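Local coordinates for Rbam17540 (Bacillus amyloliquefaciens, PDB 2YOY), which probably cleaves cellulose oxidatively, as a copper-dependent lytic polysaccharide mono-oxygenase of the CBM33 family, at residues 2-7 with 90-95; 38-43 with 57-62; 97-102 with 162-167; 124-129 with 142-147. All coordinates share one frame; numbering follows the deposited sequence.

Interaction 1: residues 2-7 with 90-95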
loop_
_atom_site.group_PDB
_atom_site.type_symbol
_atom_site.label_atom_id
_atom_site.label_comp_id
_atom_site.label_asym_id
_atom_site.label_seq_id
_atom_site.Cartn_x
_atom_site.Cartn_y
_atom_site.Cartn_z
ATOM N N GLY A 2 -9.414 2.855 -4.848
ATOM C CA GLY A 2 -8.570 4.015 -4.691
ATOM C C GLY A 2 -7.176 3.585 -4.360
ATOM O O GLY A 2 -6.942 2.419 -4.157
ATOM N N TYR A 3 -6.260 4.535 -4.380
ATOM C CA TYR A 3 -4.861 4.303 -4.068
ATOM C C TYR A 3 -4.213 5.492 -3.383
ATOM O O TYR A 3 -4.692 6.643 -3.449
ATOM C CB TYR A 3 -4.082 3.945 -5.329
ATOM C CG TYR A 3 -4.229 4.949 -6.479
ATOM C CD1 TYR A 3 -3.415 6.051 -6.562
ATOM C CD2 TYR A 3 -5.152 4.739 -7.499
ATOM C CE1 TYR A 3 -3.578 6.991 -7.585
ATOM C CE2 TYR A 3 -5.290 5.651 -8.543
ATOM C CZ TYR A 3 -4.478 6.740 -8.576
ATOM O OH TYR A 3 -4.579 7.677 -9.610
ATOM N N ILE A 4 -3.078 5.243 -2.771
ATOM C CA ILE A 4 -2.301 6.342 -2.165
ATOM C C ILE A 4 -1.470 7.021 -3.271
ATOM O O ILE A 4 -0.672 6.404 -3.932
ATOM C CB ILE A 4 -1.424 5.814 -0.999
ATOM C CG1 ILE A 4 -2.304 5.208 0.101
ATOM C CG2 ILE A 4 -0.531 6.923 -0.471
ATOM C CD1 ILE A 4 -1.534 4.490 1.209
ATOM N N LYS A 5 -1.734 8.313 -3.468
ATOM C CA LYS A 5 -1.152 9.115 -4.512
ATOM C C LYS A 5 0.063 9.920 -4.053
ATOM O O LYS A 5 0.978 10.120 -4.846
ATOM C CB LYS A 5 -2.256 10.066 -4.997
ATOM C CG LYS A 5 -1.892 11.164 -5.958
ATOM C CD LYS A 5 -3.151 11.979 -6.224
ATOM C CE LYS A 5 -3.632 12.705 -4.970
ATOM N NZ LYS A 5 -4.952 13.354 -5.184
ATOM N N GLU A 6 0.049 10.405 -2.799
ATOM C CA GLU A 6 1.224 11.025 -2.160
ATOM C C GLU A 6 1.378 10.535 -0.714
ATOM O O GLU A 6 0.448 10.697 0.057
ATOM C CB GLU A 6 1.098 12.554 -2.146
ATOM C CG GLU A 6 2.339 13.246 -1.618
ATOM C CD GLU A 6 2.116 14.722 -1.334
ATOM O OE1 GLU A 6 1.229 15.320 -1.972
ATOM O OE2 GLU A 6 2.829 15.271 -0.468
ATOM N N PRO A 7 2.513 9.874 -0.364
ATOM C CA PRO A 7 3.583 9.411 -1.280
ATOM C C PRO A 7 3.024 8.455 -2.355
ATOM O O PRO A 7 1.870 8.019 -2.257
ATOM C CB PRO A 7 4.571 8.662 -0.359
ATOM C CG PRO A 7 4.167 8.917 1.036
ATOM C CD PRO A 7 2.695 9.333 0.998
ATOM N N PHE A 90 -0.391 11.298 4.039
ATOM C CA PHE A 90 -0.710 10.194 3.118
ATOM C C PHE A 90 -2.055 10.546 2.517
ATOM O O PHE A 90 -3.061 10.586 3.221
ATOM C CB PHE A 90 -0.747 8.842 3.865
ATOM C CG PHE A 90 0.565 8.473 4.408
ATOM C CD1 PHE A 90 1.047 9.037 5.589
ATOM C CD2 PHE A 90 1.410 7.580 3.703
ATOM C CE1 PHE A 90 2.317 8.729 6.052
ATOM C CE2 PHE A 90 2.692 7.281 4.182
ATOM C CZ PHE A 90 3.144 7.846 5.357
ATOM N N THR A 91 -2.049 10.853 1.217
ATOM C CA THR A 91 -3.252 11.247 0.492
ATOM C C THR A 91 -3.703 10.189 -0.492
ATOM O O THR A 91 -2.928 9.769 -1.361
ATOM C CB THR A 91 -3.002 12.542 -0.288
ATOM O OG1 THR A 91 -2.696 13.577 0.656
ATOM C CG2 THR A 91 -4.230 12.929 -1.050
ATOM N N TRP A 92 -4.953 9.768 -0.334
ATOM C CA TRP A 92 -5.593 8.793 -1.227
ATOM C C TRP A 92 -6.292 9.498 -2.369
ATOM O O TRP A 92 -6.850 10.595 -2.187
ATOM C CB TRP A 92 -6.600 7.946 -0.440
ATOM C CG TRP A 92 -5.962 6.972 0.551
ATOM C CD1 TRP A 92 -5.415 7.280 1.752
ATOM C CD2 TRP A 92 -5.860 5.546 0.420
ATOM N NE1 TRP A 92 -4.974 6.124 2.383
ATOM C CE2 TRP A 92 -5.242 5.051 1.593
ATOM C CE3 TRP A 92 -6.208 4.648 -0.576
ATOM C CZ2 TRP A 92 -4.951 3.683 1.786
ATOM C CZ3 TRP A 92 -5.928 3.273 -0.365
ATOM C CH2 TRP A 92 -5.335 2.817 0.804
ATOM N N HIS A 93 -6.234 8.895 -3.554
ATOM C CA HIS A 93 -7.082 9.249 -4.689
ATOM C C HIS A 93 -8.101 8.109 -4.851
ATOM O O HIS A 93 -7.718 6.923 -4.869
ATOM C CB HIS A 93 -6.261 9.356 -5.952
ATOM C CG HIS A 93 -7.077 9.568 -7.193
ATOM N ND1 HIS A 93 -7.662 10.774 -7.507
ATOM C CD2 HIS A 93 -7.437 8.712 -8.170
ATOM C CE1 HIS A 93 -8.335 10.653 -8.634
ATOM N NE2 HIS A 93 -8.206 9.413 -9.063
ATOM N N TYR A 94 -9.373 8.470 -4.881
ATOM C CA TYR A 94 -10.483 7.520 -4.977
ATOM C C TYR A 94 -11.139 7.576 -6.355
ATOM O O TYR A 94 -11.489 8.660 -6.845
ATOM C CB TYR A 94 -11.510 7.757 -3.872
ATOM C CG TYR A 94 -10.945 7.551 -2.505
ATOM C CD1 TYR A 94 -10.674 6.267 -2.052
ATOM C CD2 TYR A 94 -10.638 8.616 -1.675
ATOM C CE1 TYR A 94 -10.132 6.070 -0.821
ATOM C CE2 TYR A 94 -10.096 8.428 -0.421
ATOM C CZ TYR A 94 -9.827 7.149 -0.012
ATOM O OH TYR A 94 -9.277 6.945 1.218
ATOM N N THR A 95 -11.251 6.424 -7.010
ATOM C CA THR A 95 -12.176 6.308 -8.151
ATOM C C THR A 95 -13.603 5.951 -7.674
ATOM O O THR A 95 -14.583 6.237 -8.348
ATOM C CB THR A 95 -11.687 5.273 -9.156
ATOM O OG1 THR A 95 -11.672 3.979 -8.540
ATOM C CG2 THR A 95 -10.295 5.637 -9.635
HETATM O O HOH W 1 -7.253 12.858 -3.340
HETATM O O HOH W 2 0.042 13.489 1.124
#

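Interaction 2: residues 38-43 with 57-62. With EDO (1,2-ethanediol), chain D.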
loop_
_atom_site.group_PDB
_atom_site.type_symbol
_atom_site.label_atom_id
_atom_site.label_comp_id
_atom_site.label_asym_id
_atom_site.label_seq_id
_atom_site.Cartn_x
_atom_site.Cartn_y
_atom_site.Cartn_z
ATOM N N GLN A 38 -6.037 1.428 -8.630
ATOM C CA GLN A 38 -7.115 1.534 -7.637
ATOM C C GLN A 38 -7.711 0.226 -7.148
ATOM O O GLN A 38 -8.590 0.247 -6.294
ATOM C CB GLN A 38 -8.273 2.413 -8.217
ATOM C CG GLN A 38 -9.105 1.754 -9.331
ATOM C CD GLN A 38 -8.538 1.961 -10.734
ATOM O OE1 GLN A 38 -7.372 2.318 -10.908
ATOM N NE2 GLN A 38 -9.381 1.730 -11.757
ATOM N N SER A 39 -7.230 -0.909 -7.662
ATOM C CA SER A 39 -7.918 -2.185 -7.447
ATOM C C SER A 39 -7.138 -3.174 -6.616
ATOM O O SER A 39 -7.360 -4.339 -6.787
ATOM C CB SER A 39 -8.313 -2.804 -8.802
ATOM O OG SER A 39 -9.055 -1.856 -9.559
ATOM N N VAL A 40 -6.281 -2.717 -5.688
ATOM C CA VAL A 40 -5.538 -3.685 -4.812
ATOM C C VAL A 40 -6.405 -4.052 -3.572
ATOM O O VAL A 40 -6.185 -3.625 -2.415
ATOM C CB VAL A 40 -4.144 -3.172 -4.450
ATOM C CG1 VAL A 40 -3.299 -4.325 -3.873
ATOM C CG2 VAL A 40 -3.421 -2.611 -5.631
ATOM N N GLU A 41 -7.435 -4.823 -3.873
ATOM C CA GLU A 41 -8.558 -5.086 -2.967
ATOM C C GLU A 41 -8.572 -6.506 -2.456
ATOM O O GLU A 41 -8.567 -7.450 -3.236
ATOM C CB GLU A 41 -9.850 -4.848 -3.727
ATOM C CG GLU A 41 -11.104 -4.950 -2.885
ATOM C CD GLU A 41 -12.368 -4.667 -3.672
ATOM O OE1 GLU A 41 -12.294 -4.541 -4.917
ATOM O OE2 GLU A 41 -13.437 -4.580 -3.023
ATOM N N GLY A 42 -8.610 -6.662 -1.138
ATOM C CA GLY A 42 -8.649 -7.987 -0.527
ATOM C C GLY A 42 -9.556 -7.982 0.683
ATOM O O GLY A 42 -10.233 -6.979 0.974
ATOM N N PRO A 43 -9.608 -9.111 1.396
ATOM C CA PRO A 43 -10.448 -9.139 2.588
ATOM C C PRO A 43 -9.975 -8.172 3.684
ATOM O O PRO A 43 -8.770 -7.985 3.881
ATOM C CB PRO A 43 -10.313 -10.604 3.074
ATOM C CG PRO A 43 -9.816 -11.356 1.891
ATOM C CD PRO A 43 -8.939 -10.393 1.150
ATOM N N ALA A 57 1.110 -7.368 -0.637
ATOM C CA ALA A 57 1.266 -6.304 -1.613
ATOM C C ALA A 57 0.253 -6.385 -2.758
ATOM O O ALA A 57 -0.181 -5.364 -3.241
ATOM C CB ALA A 57 2.686 -6.277 -2.111
ATOM N N SER A 58 -0.161 -7.575 -3.188
ATOM C CA SER A 58 -1.145 -7.710 -4.267
ATOM C C SER A 58 -2.572 -7.839 -3.731
ATOM O O SER A 58 -3.531 -7.932 -4.509
ATOM C CB SER A 58 -0.840 -8.912 -5.134
ATOM O OG SER A 58 -1.192 -10.104 -4.477
ATOM N N ALA A 59 -2.724 -7.840 -2.401
ATOM C CA ALA A 59 -3.994 -8.158 -1.764
ATOM C C ALA A 59 -4.572 -9.474 -2.310
ATOM O O ALA A 59 -5.763 -9.595 -2.607
ATOM C CB ALA A 59 -4.981 -6.975 -1.922
ATOM N N ASN A 60 -3.699 -10.472 -2.417
ATOM C CA ASN A 60 -4.028 -11.767 -3.018
ATOM C C ASN A 60 -4.682 -11.630 -4.420
ATOM O O ASN A 60 -5.753 -12.174 -4.698
ATOM C CB ASN A 60 -4.887 -12.574 -2.047
ATOM C CG ASN A 60 -4.717 -14.071 -2.236
ATOM O OD1 ASN A 60 -3.959 -14.507 -3.092
ATOM N ND2 ASN A 60 -5.468 -14.855 -1.479
ATOM N N GLY A 61 -4.016 -10.890 -5.294
ATOM C CA GLY A 61 -4.463 -10.667 -6.661
ATOM C C GLY A 61 -5.630 -9.722 -6.784
ATOM O O GLY A 61 -6.397 -9.800 -7.714
ATOM N N GLY A 62 -5.813 -8.876 -5.795
ATOM C CA GLY A 62 -6.896 -7.924 -5.846
ATOM C C GLY A 62 -8.295 -8.509 -6.053
ATOM O O GLY A 62 -9.111 -7.916 -6.743
HETATM C C1 EDO D . -15.570 -2.219 -2.265
HETATM O O1 EDO D . -15.846 -3.245 -1.301
HETATM C C2 EDO D . -16.099 -2.546 -3.661
HETATM O O2 EDO D . -15.619 -3.801 -4.151
#

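Interaction 3: residues 97-102 with 162-167. With CU1 (copper (I) ion), chain C; EDO (1,2-ethanediol), chain E; EDO (1,2-ethanediol), chain D.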
loop_
_atom_site.group_PDB
_atom_site.type_symbol
_atom_site.label_atom_id
_atom_site.label_comp_id
_atom_site.label_asym_id
_atom_site.label_seq_id
_atom_site.Cartn_x
_atom_site.Cartn_y
_atom_site.Cartn_z
ATOM N N PRO A 97 -15.201 6.332 -3.799
ATOM C CA PRO A 97 -14.936 6.592 -2.345
ATOM C C PRO A 97 -15.976 5.995 -1.396
ATOM O O PRO A 97 -16.813 6.718 -0.847
ATOM C CB PRO A 97 -14.975 8.111 -2.264
ATOM C CG PRO A 97 -15.954 8.496 -3.331
ATOM C CD PRO A 97 -15.748 7.532 -4.465
ATOM N N HIS A 98 -15.876 4.700 -1.147
ATOM C CA HIS A 98 -16.867 3.970 -0.393
ATOM C C HIS A 98 -16.928 4.417 1.057
ATOM O O HIS A 98 -15.971 4.994 1.588
ATOM C CB HIS A 98 -16.536 2.484 -0.351
ATOM C CG HIS A 98 -16.333 1.869 -1.691
ATOM N ND1 HIS A 98 -17.335 1.806 -2.636
ATOM C CD2 HIS A 98 -15.241 1.293 -2.254
ATOM C CE1 HIS A 98 -16.876 1.206 -3.721
ATOM N NE2 HIS A 98 -15.612 0.868 -3.508
ATOM N N ALA A 99 -18.059 4.104 1.693
ATOM C CA ALA A 99 -18.236 4.268 3.118
ATOM C C ALA A 99 -17.093 3.586 3.837
ATOM O O ALA A 99 -16.761 2.452 3.505
ATOM C CB ALA A 99 -19.552 3.649 3.567
ATOM N N THR A 100 -16.520 4.265 4.825
ATOM C CA THR A 100 -15.235 3.848 5.414
ATOM C C THR A 100 -15.313 3.691 6.910
ATOM O O THR A 100 -15.842 4.557 7.608
ATOM C CB THR A 100 -14.149 4.885 5.040
ATOM O OG1 THR A 100 -14.032 4.934 3.616
ATOM C CG2 THR A 100 -12.787 4.562 5.703
ATOM N N SER A 101 -14.745 2.589 7.429
ATOM C CA SER A 101 -14.665 2.360 8.859
ATOM C C SER A 101 -13.345 2.848 9.453
ATOM O O SER A 101 -13.328 3.423 10.529
ATOM C CB SER A 101 -14.902 0.897 9.207
ATOM O OG SER A 101 -14.016 0.082 8.504
ATOM N N LYS A 102 -12.237 2.610 8.759
ATOM C CA LYS A 102 -10.937 3.105 9.247
ATOM C C LYS A 102 -9.872 2.972 8.186
ATOM O O LYS A 102 -10.019 2.231 7.213
ATOM C CB LYS A 102 -10.459 2.380 10.519
ATOM C CG LYS A 102 -10.049 0.932 10.323
ATOM C CD LYS A 102 -9.515 0.323 11.608
ATOM C CE LYS A 102 -8.974 -1.055 11.364
ATOM N NZ LYS A 102 -8.416 -1.665 12.596
ATOM N N VAL A 162 -13.294 -0.838 4.127
ATOM C CA VAL A 162 -14.644 -0.409 3.674
ATOM C C VAL A 162 -15.660 -0.818 4.745
ATOM O O VAL A 162 -15.637 -1.945 5.285
ATOM C CB VAL A 162 -14.982 -1.039 2.297
ATOM C CG1 VAL A 162 -16.394 -0.657 1.851
ATOM C CG2 VAL A 162 -13.966 -0.623 1.258
ATOM N N ALA A 163 -16.503 0.133 5.108
ATOM C CA ALA A 163 -17.437 -0.038 6.247
ATOM C C ALA A 163 -18.501 -1.125 5.994
ATOM O O ALA A 163 -18.886 -1.890 6.902
ATOM C CB ALA A 163 -18.137 1.271 6.477
ATOM N N ASP A 164 -18.984 -1.175 4.765
ATOM C CA ASP A 164 -20.237 -1.932 4.466
ATOM C C ASP A 164 -20.010 -3.160 3.602
ATOM O O ASP A 164 -20.948 -3.714 3.046
ATOM C CB ASP A 164 -21.307 -1.000 3.840
ATOM C CG ASP A 164 -20.913 -0.468 2.487
ATOM O OD1 ASP A 164 -19.701 -0.318 2.189
ATOM O OD2 ASP A 164 -21.829 -0.177 1.674
ATOM N N THR A 165 -18.765 -3.598 3.496
ATOM C CA THR A 165 -18.426 -4.854 2.833
ATOM C C THR A 165 -17.344 -5.557 3.642
ATOM O O THR A 165 -16.888 -5.038 4.668
ATOM C CB THR A 165 -17.878 -4.613 1.407
ATOM O OG1 THR A 165 -16.586 -4.002 1.480
ATOM C CG2 THR A 165 -18.800 -3.739 0.564
ATOM N N SER A 166 -16.929 -6.730 3.179
ATOM C CA SER A 166 -15.850 -7.461 3.831
ATOM C C SER A 166 -14.492 -7.160 3.161
ATOM O O SER A 166 -13.577 -7.902 3.327
ATOM C CB SER A 166 -16.137 -8.965 3.837
ATOM O OG SER A 166 -16.238 -9.441 2.522
ATOM N N ASN A 167 -14.369 -6.034 2.472
ATOM C CA ASN A 167 -13.171 -5.721 1.709
ATOM C C ASN A 167 -12.339 -4.600 2.305
ATOM O O ASN A 167 -12.835 -3.760 3.048
ATOM C CB ASN A 167 -13.559 -5.278 0.302
ATOM C CG ASN A 167 -14.326 -6.336 -0.456
ATOM O OD1 ASN A 167 -15.381 -6.063 -1.001
ATOM N ND2 ASN A 167 -13.794 -7.541 -0.492
HETATM CU CU CU1 C . -14.263 0.269 -4.798
HETATM C C1 EDO E . -20.435 -1.240 -1.535
HETATM O O1 EDO E . -21.582 -0.639 -0.935
HETATM C C2 EDO E . -19.171 -0.555 -1.030
HETATM O O2 EDO E . -19.439 0.537 -0.137
HETATM C C1 EDO D . -15.570 -2.219 -2.265
HETATM O O1 EDO D . -15.846 -3.245 -1.301
HETATM C C2 EDO D . -16.099 -2.546 -3.661
HETATM O O2 EDO D . -15.619 -3.801 -4.151
#

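Interaction 4: residues 124-129 with 142-147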
loop_
_atom_site.group_PDB
_atom_site.type_symbol
_atom_site.label_atom_id
_atom_site.label_comp_id
_atom_site.label_asym_id
_atom_site.label_seq_id
_atom_site.Cartn_x
_atom_site.Cartn_y
_atom_site.Cartn_z
ATOM N N GLU A 124 4.978 -3.150 11.777
ATOM C CA GLU A 124 4.389 -2.694 13.015
ATOM C C GLU A 124 3.471 -1.547 12.747
ATOM O O GLU A 124 3.746 -0.784 11.875
ATOM C CB GLU A 124 5.419 -2.334 14.066
ATOM C CG GLU A 124 6.475 -1.358 13.673
ATOM C CD GLU A 124 7.510 -1.215 14.792
ATOM O OE1 GLU A 124 7.138 -1.211 15.977
ATOM O OE2 GLU A 124 8.692 -1.131 14.469
ATOM N N LEU A 125 2.388 -1.500 13.501
ATOM C CA LEU A 125 1.388 -0.472 13.391
ATOM C C LEU A 125 1.982 0.847 13.793
ATOM O O LEU A 125 2.700 0.933 14.798
ATOM C CB LEU A 125 0.172 -0.871 14.277
ATOM C CG LEU A 125 -0.965 0.173 14.382
ATOM C CD1 LEU A 125 -1.764 0.147 13.099
ATOM C CD2 LEU A 125 -1.868 -0.197 15.581
ATOM N N ILE A 126 1.741 1.888 12.995
ATOM C CA ILE A 126 2.226 3.232 13.324
ATOM C C ILE A 126 1.129 4.256 13.447
ATOM O O ILE A 126 1.363 5.300 14.055
ATOM C CB ILE A 126 3.298 3.772 12.318
ATOM C CG1 ILE A 126 2.768 3.821 10.870
ATOM C CG2 ILE A 126 4.527 2.913 12.460
ATOM C CD1 ILE A 126 3.691 4.512 9.893
ATOM N N GLY A 127 -0.072 3.982 12.914
ATOM C CA GLY A 127 -1.185 4.864 13.181
ATOM C C GLY A 127 -2.534 4.330 12.678
ATOM O O GLY A 127 -2.587 3.583 11.740
ATOM N N THR A 128 -3.601 4.725 13.326
ATOM C CA THR A 128 -4.924 4.261 12.931
ATOM C C THR A 128 -5.765 5.548 12.800
ATOM O O THR A 128 -5.683 6.474 13.641
ATOM C CB THR A 128 -5.521 3.270 13.948
ATOM O OG1 THR A 128 -4.708 2.052 14.089
ATOM C CG2 THR A 128 -6.930 2.857 13.571
ATOM N N VAL A 129 -6.522 5.641 11.724
ATOM C CA VAL A 129 -7.448 6.777 11.528
ATOM C C VAL A 129 -8.879 6.218 11.540
ATOM O O VAL A 129 -9.280 5.598 10.572
ATOM C CB VAL A 129 -7.196 7.506 10.220
ATOM C CG1 VAL A 129 -8.159 8.683 10.087
ATOM C CG2 VAL A 129 -5.748 8.012 10.121
ATOM N N HIS A 142 -4.192 11.804 5.594
ATOM C CA HIS A 142 -3.964 11.424 6.957
ATOM C C HIS A 142 -2.561 11.803 7.406
ATOM O O HIS A 142 -1.605 11.627 6.659
ATOM C CB HIS A 142 -4.116 9.900 7.071
ATOM C CG HIS A 142 -5.403 9.418 6.499
ATOM N ND1 HIS A 142 -5.483 8.329 5.671
ATOM C CD2 HIS A 142 -6.648 9.950 6.542
ATOM C CE1 HIS A 142 -6.725 8.167 5.274
ATOM N NE2 HIS A 142 -7.453 9.150 5.768
ATOM N N LYS A 143 -2.447 12.260 8.646
ATOM C CA LYS A 143 -1.145 12.638 9.242
ATOM C C LYS A 143 -0.732 11.529 10.141
ATOM O O LYS A 143 -1.388 11.266 11.118
ATOM C CB LYS A 143 -1.335 13.891 10.079
ATOM C CG LYS A 143 -0.062 14.477 10.659
ATOM C CD LYS A 143 -0.432 15.719 11.456
ATOM C CE LYS A 143 0.736 16.286 12.235
ATOM N NZ LYS A 143 0.211 17.159 13.305
ATOM N N ILE A 144 0.341 10.861 9.740
ATOM C CA ILE A 144 0.848 9.681 10.383
ATOM C C ILE A 144 2.319 9.933 10.758
ATOM O O ILE A 144 3.135 10.452 9.947
ATOM C CB ILE A 144 0.730 8.515 9.428
ATOM C CG1 ILE A 144 -0.728 8.228 9.008
ATOM C CG2 ILE A 144 1.328 7.235 10.010
ATOM C CD1 ILE A 144 -1.657 7.721 10.096
ATOM N N PHE A 145 2.666 9.505 11.970
ATOM C CA PHE A 145 4.030 9.625 12.428
ATOM C C PHE A 145 4.866 8.438 11.977
ATOM O O PHE A 145 4.595 7.326 12.331
ATOM C CB PHE A 145 4.072 9.814 13.946
ATOM C CG PHE A 145 5.416 10.303 14.430
ATOM C CD1 PHE A 145 5.719 11.629 14.463
ATOM C CD2 PHE A 145 6.375 9.380 14.837
ATOM C CE1 PHE A 145 6.978 12.058 14.909
ATOM C CE2 PHE A 145 7.639 9.802 15.312
ATOM C CZ PHE A 145 7.909 11.142 15.366
ATOM N N VAL A 146 5.863 8.661 11.130
ATOM C CA VAL A 146 6.675 7.563 10.656
ATOM C C VAL A 146 7.867 7.464 11.666
ATOM O O VAL A 146 8.539 8.467 11.923
ATOM C CB VAL A 146 7.254 7.881 9.270
ATOM C CG1 VAL A 146 8.326 6.873 8.834
ATOM C CG2 VAL A 146 6.168 8.120 8.204
ATOM N N PRO A 147 8.158 6.262 12.212
ATOM C CA PRO A 147 9.207 6.156 13.210
ATOM C C PRO A 147 10.529 6.804 12.778
ATOM O O PRO A 147 10.906 6.729 11.617
ATOM C CB PRO A 147 9.363 4.623 13.430
ATOM C CG PRO A 147 8.078 4.019 12.976
ATOM C CD PRO A 147 7.450 5.013 11.988
#

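Interaction 1: residues 2-7 with 90-95
Ile-4 and Trp-92 face each other in a non-hydrogen-bonded pair where strand 2-6 runs antiparallel to strand 86-94, at the margin of a three-stranded sheet. CG1 of Ile-4 stands almost over the centre of the indole six-membered ring, 3.5 Å from its centroid, a CH-pi contact made chiefly by the methylene. With CG1 beside the backbone N (chi1 -61°), CD1 then runs on along the same ring, 3.6 Å from Trp-92 CZ2. The indole N-H is bound to Tyr-105.

On the other side of the sheet Tyr-3 and His-93 lie side by side and point the same way. Tyr-3 CG sits between its own N and carbonyl carbon (chi1 54°), which swings the phenol ring, near its rim, under His-93 CB, while OH comes 3.4 Å from His-93 CD2; the two rings meet obliquely. Gly-2 suits its place because a CB would strike Tyr-94 CD1.

Lys-5 and Glu-6 both face Thr-91, a classic beta bulge: Lys-5 N donates to Thr-91 O at 2.8 Å, Glu-6 N only weakly. Lys-5 then bends at its third torsion, and a water links NZ to Trp-92 O. A second water joins Glu-6 O to Thr-91 OG1, itself hydrogen-bonded to Thr-141 OG1. The chemistry is thus divided: carbon packs against aromatic carbon on the Ile-4 face, whereas polar ends and both waters gather about Lys-5, Glu-6 and Thr-91.

Interaction 2: residues 38-43 with 57-62
A short left-handed helical turn, residues 59-62, packs through Ala-59 and Gly-62 against Val-40 and Glu-41, where the chain enters the short edge strand 41-43 beside the copper site. All four residues of the turn have positive phi, an uncommon choice for Ala-59, better tolerated by Asn-60, and easy for Gly-61 and Gly-62. Ser-58 starts the turn as an ST motif, its OG accepting from Gly-61 N at 3.0 Å while also bonding Asp-71.

No hydrogen bond crosses the contact, so shape carries it. Val-40, the centre of an inverse gamma turn, places CG1 opposite its backbone N (chi1 -165°) and lodges that methyl 3.3 Å from Ala-57 O and 3.7 Å from Ala-59 CB. The small Ala-59 methyl suits this spot, because it also comes within 3.6 Å of Val-40 O. Gly-62 lies closer still to the other backbone: a CB there would collide with Ser-39 O.

Glu-41 turns away from the helical turn, its chain extended toward the metal site. OE1 is held by Gln-65, and OE2 receives a 2.6 Å bond from O2 of an ethanediol that probably came from the crystallisation liquor. Its backbone oxygen serves the packing instead: Glu-41 O accepts from Ser-63 and meets Gly-62 CA at 3.1 Å in a CA-H...O contact.

Interaction 3: residues 97-102 with 162-167
Two loops at the copper-bearing end of the immunoglobulin-like beta-sandwich meet here: Ala-99 and Val-162, with their neighbours, join the loop that carries the metal ligand His-98 to the turn linking strands 154-162 and 167-177. Thr-100 and Val-162 form a single antiparallel, non-hydrogen-bonded bridge. The one hydrogen bond across the contact is Ala-163 N to Ala-99 O, 2.8 Å and nearly straight at hydrogen (170°), though the donor stands above the carbonyl plane. Two alanines suit this close passage, their CB atoms 4.0 Å apart.

Val-162 provides the apolar packing. Its CG1, opposite the backbone N (chi1 177°), rests against both Ala-99 O and His-98 CB, 3.8 Å from the latter, while CG2 approaches the imidazole obliquely. Cut back to alanine, this position would probably lose the methyl under His-98 CB and leave that carbon less firmly packed.

The His-98 ring binds copper through NE2 at 2.0 Å, and His-1 completes the site, as in the histidine brace of this enzyme family. One ethanediol lays C1 over a face of the imidazole, 3.3 Å from NE2. A second places C2 obliquely near ND1 and donates O1 to Asp-164 OD2; the approach of its O2 to OD1 is too short to be trusted in detail.

Farther along the turn, Thr-165 OG1 accepts from Asn-167 N to make an ST turn, and the same hydroxyl donates to O1 of the first ethanediol at 3.0 Å, which in turn donates to Asn-167 OD1 at 2.9 Å.

Interaction 4: residues 124-129 with 142-147
Ile-126 packs on Ile-144 and Pro-147 where strands from the two sheets of the beta-sandwich, 123-130 and 141-146, come together at its side. Over 124-129 and 142-146 the strands run roughly antiparallel (158°), their axes 6.2 Å apart at the closest, and no hydrogen bond joins the two segments, so side chains do the joining.

Aliphatic packing comes first. Ile-126 holds CG1 between its backbone N and carbonyl carbon (chi1 58°), spreading its branches: CD1 reaches Ile-144 CG2 at 3.6 Å, and CG2 meets Pro-147 CD, also at 3.6 Å. Both partners are crossed at about a right angle. A serine in its place would probably leave Ile-144 CG2 and the proline ring without their apolar mate and open a gap between the sheets.

Backbone shape follows. Ile-126 and Gly-127 form a classic beta bulge opposite Tyr-105; the glycine is apt, since a CB would clash with Ile-144 CD1, which lies 4.2 Å from Gly-127 CA.

The remaining contact involves a ring. His-142, its ND1 hydrogen-bonded to Tyr-105, turns one imidazole face to Val-129, whose CB stands over it while CG2 lies 3.9 Å from His-142 CG.

In the fold
The four contacts run from the copper site down through the sandwich. Interaction 3 supplies the ligand His-98; interaction 2 brings the Glu-41 side chain to about 5 Å from copper, and interaction 1 the Thr-95 side chain to about 6 Å. One ethanediol touches both 2 and 3, whose centres are 14 Å apart. Interactions 1 and 2 join through a probable hydrogen bond, Gly-2 N to Gln-38 O, 3.1 Å. Interaction 4 lies farther off, its nearest atoms about 14 Å from those of 2, yet it shares a sheet with 1, where Phe-90 O and His-142 N are 2.9 Å apart. Lys-102 CB, 3.4 Å from Val-129 O, connects 3 with 4.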